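PDB 2R0B: Serine/threonine/tyrosine-interacting protein from Homo sapiens, which acts as a catalytically inactive phosphatase that anchors the kinases ERK1 and ERK2 in the nucleus and keeps FBXW7 from assembling into its SCF ubiquitin ligase. Local coordinates for residues 78-83 and 112-117; 104-109 and 142-147. All coordinates share one frame; numbering follows the deposited sequence. Where two conformers were deposited one is given.

Contact 1: 78-83 and 112-117; sequences MTKEFI and IMETFG
K80 of helix 76-88 runs obliquely past E114 to T115 near the C-terminal end of helix 103-116, a surface contact between two helices of the dual-specificity phosphatase domain, whose fold packs helices around a central mixed sheet. The backbones stay well apart, with K80 CA and E114 CA separated by 8.6 Å, and one long lysine chain spans the difference. Along 112-117, I112 and M113 turn their apolar side chains to helix 120-130, M113 also to helix 138-152. E114 follows, its OE1 lying 4.1 Å from K80 CG. That oxygen is hydrogen-bonded to Y147 OH, and K80 NZ stays 5.5 Å from E114 OE1, so the opposite charges probably attract only from a distance while the carboxylate is held by the phenol. T115 is the polar partner: K80 NZ donates to T115 OG1 at 2.8 Å. T115 suits the site because its hydroxyl can accept the lysine's hydrogen bond while donating its own hydrogen to Y111 O, one turn back in the helix; K80 NZ also forms a salt bridge with D84. Cutting K80 back to an alanine here is likely to leave T115 OG1 without its cross-helix donor and D84 without its charged mate. Beyond F116 the chain leaves the helix at G117, where glycine suits a positive phi that other residues adopt less easily. Bends at chi2 (76°) and chi4 (147°) bring the lysine's end round to the threonine, with K80 CE 3.6 Å from T115 OG1.

Contact 2: 104-109 and 142-147; sequences SAAFVI and HQLQEY. With SO4 (sulfate ion), chain C; SO4 (sulfate ion), chain B.
Oxygen O4 of the chain B sulfate takes two hydrogen bonds from S104, one from OG at 2.7 Å and one from backbone N at 3.1 Å, the latter nearly straight at 169°. This is the phosphate-binding loop of the protein tyrosine phosphatase fold, running into the start of helix 103-116; N98, A99, I101 and S102 give backbone N-H groups to the same ion, and R103 gives NE. The signature motif has glycine where active relatives carry the nucleophilic cysteine, yet the loop still holds an anion; both sulfates probably come from the crystallisation liquor. With chi1 at 52°, S104 OG sits between its backbone N and carbonyl carbon, which turns hydroxyl and N-H to the same sulfate oxygen.

Within the next turn and a half, packing takes over. L144 of helix 138-152 forks against helix 103-116: its CD1 meets A106 CB at 4.1 Å and I109 CG2 at 4.0 Å, while L144 CD2 lies 3.5 Å from A106 O. Alanine suits its place because a bare methyl lets the backbones come close, A106 CA and L144 CA being 7.4 Å apart. The branched I109 meets the leucine at about a right angle, and Y120 and F76 also touch L144. On the outer side of helix 138-152, Q145 NE2 donates to O2 of the chain C sulfate at 3.0 Å, an ion that R121 NH2 also binds.

Contacts 1 and 2 have centres about 10 Å apart and share helix 103-116: residues 104-109 near its start serve contact 2, residues 112-117 at and just past its end serve contact 1. The segments of the two contacts alternate along the chain, 78-83, 104-109, 112-117, 142-147; in space helix 103-116 has helix 76-88 and helix 138-152 as neighbours. The two contacts also touch directly, with M113 CE 3.6 Å from L144 O and T79 OG1 3.4 Å from F107 CD1. Buried apolar packing behind the phosphate-binding loop thus passes into a polar bridge at the surface, joining three helices within the phosphatase domain of this pseudophosphatase.

Contact 1: 78-83 and 112-117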
loop_
_atom_site.group_PDB
_atom_site.type_symbol
_atom_site.label_atom_id
_atom_site.label_comp_id
_atom_site.label_asym_id
_atom_site.label_seq_id
_atom_site.Cartn_x
_atom_site.Cartn_y
_atom_site.Cartn_z
ATOM N N MET A 78 -0.051 3.106 -11.713
ATOM C CA MET A 78 -0.763 1.829 -11.679
ATOM C C MET A 78 -1.557 1.699 -10.383
ATOM O O MET A 78 -2.738 1.351 -10.377
ATOM C CB MET A 78 0.273 0.688 -11.806
ATOM C CG MET A 78 -0.241 -0.766 -11.709
ATOM S SD MET A 78 1.046 -2.034 -12.005
ATOM C CE MET A 78 1.838 -1.482 -13.520
ATOM N N THR A 79 -0.885 1.962 -9.262
ATOM C CA THR A 79 -1.547 1.754 -7.971
ATOM C C THR A 79 -2.602 2.818 -7.690
ATOM O O THR A 79 -3.644 2.514 -7.108
ATOM C CB THR A 79 -0.549 1.618 -6.810
ATOM O OG1 THR A 79 0.217 2.819 -6.703
ATOM C CG2 THR A 79 0.374 0.419 -7.082
ATOM N N LYS A 80 -2.355 4.044 -8.140
ATOM C CA LYS A 80 -3.351 5.119 -8.039
ATOM C C LYS A 80 -4.641 4.742 -8.799
ATOM O O LYS A 80 -5.748 4.873 -8.266
ATOM C CB LYS A 80 -2.760 6.432 -8.566
ATOM C CG LYS A 80 -3.756 7.587 -8.881
ATOM C CD LYS A 80 -4.288 8.311 -7.660
ATOM C CE LYS A 80 -5.135 9.549 -8.059
ATOM N NZ LYS A 80 -6.256 9.784 -7.089
ATOM N N GLU A 81 -4.478 4.248 -10.028
ATOM C CA GLU A 81 -5.598 3.772 -10.856
ATOM C C GLU A 81 -6.352 2.625 -10.165
ATOM O O GLU A 81 -7.584 2.636 -10.100
ATOM C CB GLU A 81 -5.071 3.375 -12.252
ATOM C CG GLU A 81 -6.045 2.611 -13.150
ATOM C CD GLU A 81 -5.418 2.228 -14.490
ATOM O OE1 GLU A 81 -4.318 1.625 -14.501
ATOM O OE2 GLU A 81 -6.034 2.541 -15.536
ATOM N N PHE A 82 -5.606 1.686 -9.590
ATOM C CA PHE A 82 -6.182 0.504 -8.960
ATOM C C PHE A 82 -7.023 0.900 -7.736
ATOM O O PHE A 82 -8.186 0.470 -7.587
ATOM C CB PHE A 82 -5.050 -0.468 -8.583
ATOM C CG PHE A 82 -5.520 -1.782 -7.973
ATOM C CD1 PHE A 82 -5.949 -2.826 -8.775
ATOM C CD2 PHE A 82 -5.448 -1.990 -6.606
ATOM C CE1 PHE A 82 -6.355 -4.031 -8.243
ATOM C CE2 PHE A 82 -5.829 -3.208 -6.048
ATOM C CZ PHE A 82 -6.280 -4.234 -6.874
ATOM N N ILE A 83 -6.446 1.767 -6.910
ATOM C CA ILE A 83 -7.109 2.233 -5.714
ATOM C C ILE A 83 -8.301 3.097 -6.078
ATOM O O ILE A 83 -9.369 2.892 -5.515
ATOM C CB ILE A 83 -6.167 2.995 -4.783
ATOM C CG1 ILE A 83 -5.139 2.018 -4.154
ATOM C CG2 ILE A 83 -6.954 3.692 -3.670
ATOM C CD1 ILE A 83 -3.907 2.710 -3.576
ATOM N N ILE A 112 -1.855 9.237 -1.127
ATOM C CA ILE A 112 -2.322 10.358 -0.277
ATOM C C ILE A 112 -1.805 11.704 -0.768
ATOM O O ILE A 112 -2.564 12.687 -0.850
ATOM C CB ILE A 112 -1.923 10.159 1.194
ATOM C CG1 ILE A 112 -2.724 9.022 1.788
ATOM C CG2 ILE A 112 -2.117 11.500 2.008
ATOM C CD1 ILE A 112 -2.177 8.510 3.114
ATOM N N MET A 113 -0.529 11.743 -1.152
ATOM C CA MET A 113 0.061 12.969 -1.693
ATOM C C MET A 113 -0.693 13.509 -2.911
ATOM O O MET A 113 -1.083 14.695 -2.955
ATOM C CB MET A 113 1.546 12.739 -2.045
ATOM C CG MET A 113 2.450 12.558 -0.815
ATOM S SD MET A 113 4.160 12.132 -1.248
ATOM C CE MET A 113 4.609 13.565 -2.269
ATOM N N GLU A 114 -0.911 12.640 -3.896
ATOM C CA GLU A 114 -1.567 13.058 -5.116
ATOM C C GLU A 114 -3.042 13.399 -4.934
ATOM O O GLU A 114 -3.530 14.392 -5.485
ATOM C CB GLU A 114 -1.414 11.993 -6.188
ATOM C CG GLU A 114 -1.878 12.501 -7.521
ATOM C CD GLU A 114 -1.430 11.659 -8.672
ATOM O OE1 GLU A 114 -0.967 10.501 -8.467
ATOM O OE2 GLU A 114 -1.558 12.177 -9.804
ATOM N N THR A 115 -3.749 12.557 -4.187
ATOM C CA THR A 115 -5.208 12.668 -4.060
ATOM C C THR A 115 -5.610 13.823 -3.146
ATOM O O THR A 115 -6.560 14.577 -3.448
ATOM C CB THR A 115 -5.791 11.324 -3.584
ATOM O OG1 THR A 115 -5.396 10.299 -4.508
ATOM C CG2 THR A 115 -7.345 11.356 -3.523
ATOM N N PHE A 116 -4.873 13.984 -2.052
ATOM C CA PHE A 116 -5.232 14.969 -1.022
ATOM C C PHE A 116 -4.356 16.209 -1.031
ATOM O O PHE A 116 -4.509 17.089 -0.178
ATOM C CB PHE A 116 -5.233 14.314 0.365
ATOM C CG PHE A 116 -6.323 13.300 0.546
ATOM C CD1 PHE A 116 -7.521 13.656 1.159
ATOM C CD2 PHE A 116 -6.190 12.001 0.060
ATOM C CE1 PHE A 116 -8.541 12.732 1.316
ATOM C CE2 PHE A 116 -7.230 11.076 0.183
ATOM C CZ PHE A 116 -8.399 11.435 0.824
ATOM N N GLY A 117 -3.474 16.293 -2.032
ATOM C CA GLY A 117 -2.671 17.491 -2.255
ATOM C C GLY A 117 -1.671 17.768 -1.135
ATOM O O GLY A 117 -1.379 18.916 -0.852
#

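Contact 2: 104-109 and 142-147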
loop_
_atom_site.group_PDB
_atom_site.type_symbol
_atom_site.label_atom_id
_atom_site.label_comp_id
_atom_site.label_asym_id
_atom_site.label_seq_id
_atom_site.Cartn_x
_atom_site.Cartn_y
_atom_site.Cartn_z
ATOM N N SER A 104 5.112 -0.922 1.303
ATOM C CA SER A 104 3.676 -0.741 1.399
ATOM C C SER A 104 3.316 0.687 1.842
ATOM O O SER A 104 2.435 1.334 1.223
ATOM C CB SER A 104 3.086 -1.790 2.329
ATOM O OG SER A 104 3.774 -1.778 3.551
ATOM N N ALA A 105 4.036 1.190 2.846
ATOM C CA ALA A 105 3.802 2.551 3.320
ATOM C C ALA A 105 4.051 3.552 2.208
ATOM O O ALA A 105 3.275 4.491 2.045
ATOM C CB ALA A 105 4.678 2.884 4.520
ATOM N N ALA A 106 5.126 3.366 1.431
ATOM C CA ALA A 106 5.409 4.322 0.355
ATOM C C ALA A 106 4.261 4.399 -0.669
ATOM O O ALA A 106 3.891 5.485 -1.130
ATOM C CB ALA A 106 6.739 4.002 -0.341
ATOM N N PHE A 107 3.697 3.250 -1.042
ATOM C CA PHE A 107 2.580 3.232 -1.973
ATOM C C PHE A 107 1.326 3.936 -1.411
ATOM O O PHE A 107 0.613 4.616 -2.158
ATOM C CB PHE A 107 2.291 1.794 -2.453
ATOM C CG PHE A 107 3.180 1.373 -3.583
ATOM C CD1 PHE A 107 2.901 1.789 -4.887
ATOM C CD2 PHE A 107 4.360 0.657 -3.333
ATOM C CE1 PHE A 107 3.754 1.433 -5.935
ATOM C CE2 PHE A 107 5.219 0.317 -4.370
ATOM C CZ PHE A 107 4.910 0.701 -5.676
ATOM N N VAL A 108 1.108 3.832 -0.095
ATOM C CA VAL A 108 -0.074 4.492 0.502
ATOM C C VAL A 108 0.173 6.000 0.544
ATOM O O VAL A 108 -0.747 6.818 0.305
ATOM C CB VAL A 108 -0.406 3.893 1.891
ATOM C CG1 VAL A 108 -1.317 4.817 2.687
ATOM C CG2 VAL A 108 -1.052 2.477 1.736
ATOM N N ILE A 109 1.426 6.370 0.811
ATOM C CA ILE A 109 1.816 7.794 0.847
ATOM C C ILE A 109 1.679 8.429 -0.533
ATOM O O ILE A 109 1.245 9.566 -0.650
ATOM C CB ILE A 109 3.218 8.006 1.491
ATOM C CG1 ILE A 109 3.104 7.739 3.017
ATOM C CG2 ILE A 109 3.780 9.437 1.171
ATOM C CD1 ILE A 109 4.412 7.387 3.767
ATOM N N HIS A 142 12.859 9.960 -1.694
ATOM C CA HIS A 142 13.211 10.689 -2.903
ATOM C C HIS A 142 12.245 10.418 -4.060
ATOM O O HIS A 142 11.879 11.355 -4.780
ATOM C CB HIS A 142 14.652 10.390 -3.313
ATOM C CG HIS A 142 15.666 11.073 -2.458
ATOM N ND1 HIS A 142 16.429 12.133 -2.907
ATOM C CD2 HIS A 142 16.010 10.884 -1.164
ATOM C CE1 HIS A 142 17.227 12.541 -1.936
ATOM N NE2 HIS A 142 16.988 11.804 -0.864
ATOM N N GLN A 143 11.856 9.151 -4.256
ATOM C CA GLN A 143 10.973 8.825 -5.395
ATOM C C GLN A 143 9.563 9.380 -5.208
ATOM O O GLN A 143 8.908 9.756 -6.190
ATOM C CB GLN A 143 10.925 7.324 -5.671
ATOM C CG GLN A 143 12.208 6.795 -6.268
ATOM C CD GLN A 143 12.188 5.308 -6.448
ATOM O OE1 GLN A 143 11.302 4.743 -7.120
ATOM N NE2 GLN A 143 13.187 4.650 -5.870
ATOM N N LEU A 144 9.118 9.451 -3.951
ATOM C CA LEU A 144 7.837 10.093 -3.634
ATOM C C LEU A 144 7.841 11.578 -4.027
ATOM O O LEU A 144 6.911 12.073 -4.666
ATOM C CB LEU A 144 7.542 9.913 -2.149
ATOM C CG LEU A 144 7.075 8.473 -1.919
ATOM C CD1 LEU A 144 7.186 8.100 -0.440
ATOM C CD2 LEU A 144 5.631 8.275 -2.447
ATOM N N GLN A 145 8.902 12.273 -3.628
ATOM C CA GLN A 145 9.128 13.673 -3.998
ATOM C C GLN A 145 9.252 13.886 -5.512
ATOM O O GLN A 145 8.730 14.869 -6.076
ATOM C CB GLN A 145 10.354 14.178 -3.215
ATOM C CG GLN A 145 10.133 14.085 -1.690
ATOM C CD GLN A 145 11.411 14.290 -0.882
ATOM O OE1 GLN A 145 12.465 13.739 -1.206
ATOM N NE2 GLN A 145 11.318 15.087 0.182
ATOM N N GLU A 146 9.909 12.940 -6.170
ATOM C CA GLU A 146 10.145 12.989 -7.601
ATOM C C GLU A 146 8.811 12.872 -8.354
ATOM O O GLU A 146 8.619 13.530 -9.362
ATOM C CB GLU A 146 11.116 11.861 -7.987
ATOM C CG GLU A 146 11.452 11.707 -9.479
ATOM C CD GLU A 146 12.138 10.389 -9.785
ATOM O OE1 GLU A 146 12.446 9.632 -8.866
ATOM O OE2 GLU A 146 12.352 10.081 -10.985
ATOM N N TYR A 147 7.903 12.045 -7.843
ATOM C CA TYR A 147 6.625 11.786 -8.474
ATOM C C TYR A 147 5.734 13.017 -8.279
ATOM O O TYR A 147 4.982 13.385 -9.176
ATOM C CB TYR A 147 5.993 10.511 -7.877
ATOM C CG TYR A 147 4.642 10.144 -8.465
ATOM C CD1 TYR A 147 4.500 9.871 -9.833
ATOM C CD2 TYR A 147 3.507 10.070 -7.647
ATOM C CE1 TYR A 147 3.243 9.545 -10.373
ATOM C CE2 TYR A 147 2.251 9.751 -8.175
ATOM C CZ TYR A 147 2.127 9.482 -9.531
ATOM O OH TYR A 147 0.889 9.158 -10.066
HETATM S S SO4 C . 8.878 17.815 1.389
HETATM O O1 SO4 C . 8.396 19.115 0.881
HETATM O O2 SO4 C . 8.962 16.988 0.190
HETATM O O3 SO4 C . 10.160 18.005 2.045
HETATM O O4 SO4 C . 7.875 17.338 2.329
HETATM S S SO4 B . 7.451 -3.558 3.650
HETATM O O1 SO4 B . 7.765 -3.045 4.984
HETATM O O2 SO4 B . 8.498 -3.059 2.768
HETATM O O3 SO4 B . 7.515 -5.016 3.605
HETATM O O4 SO4 B . 6.128 -3.124 3.204
#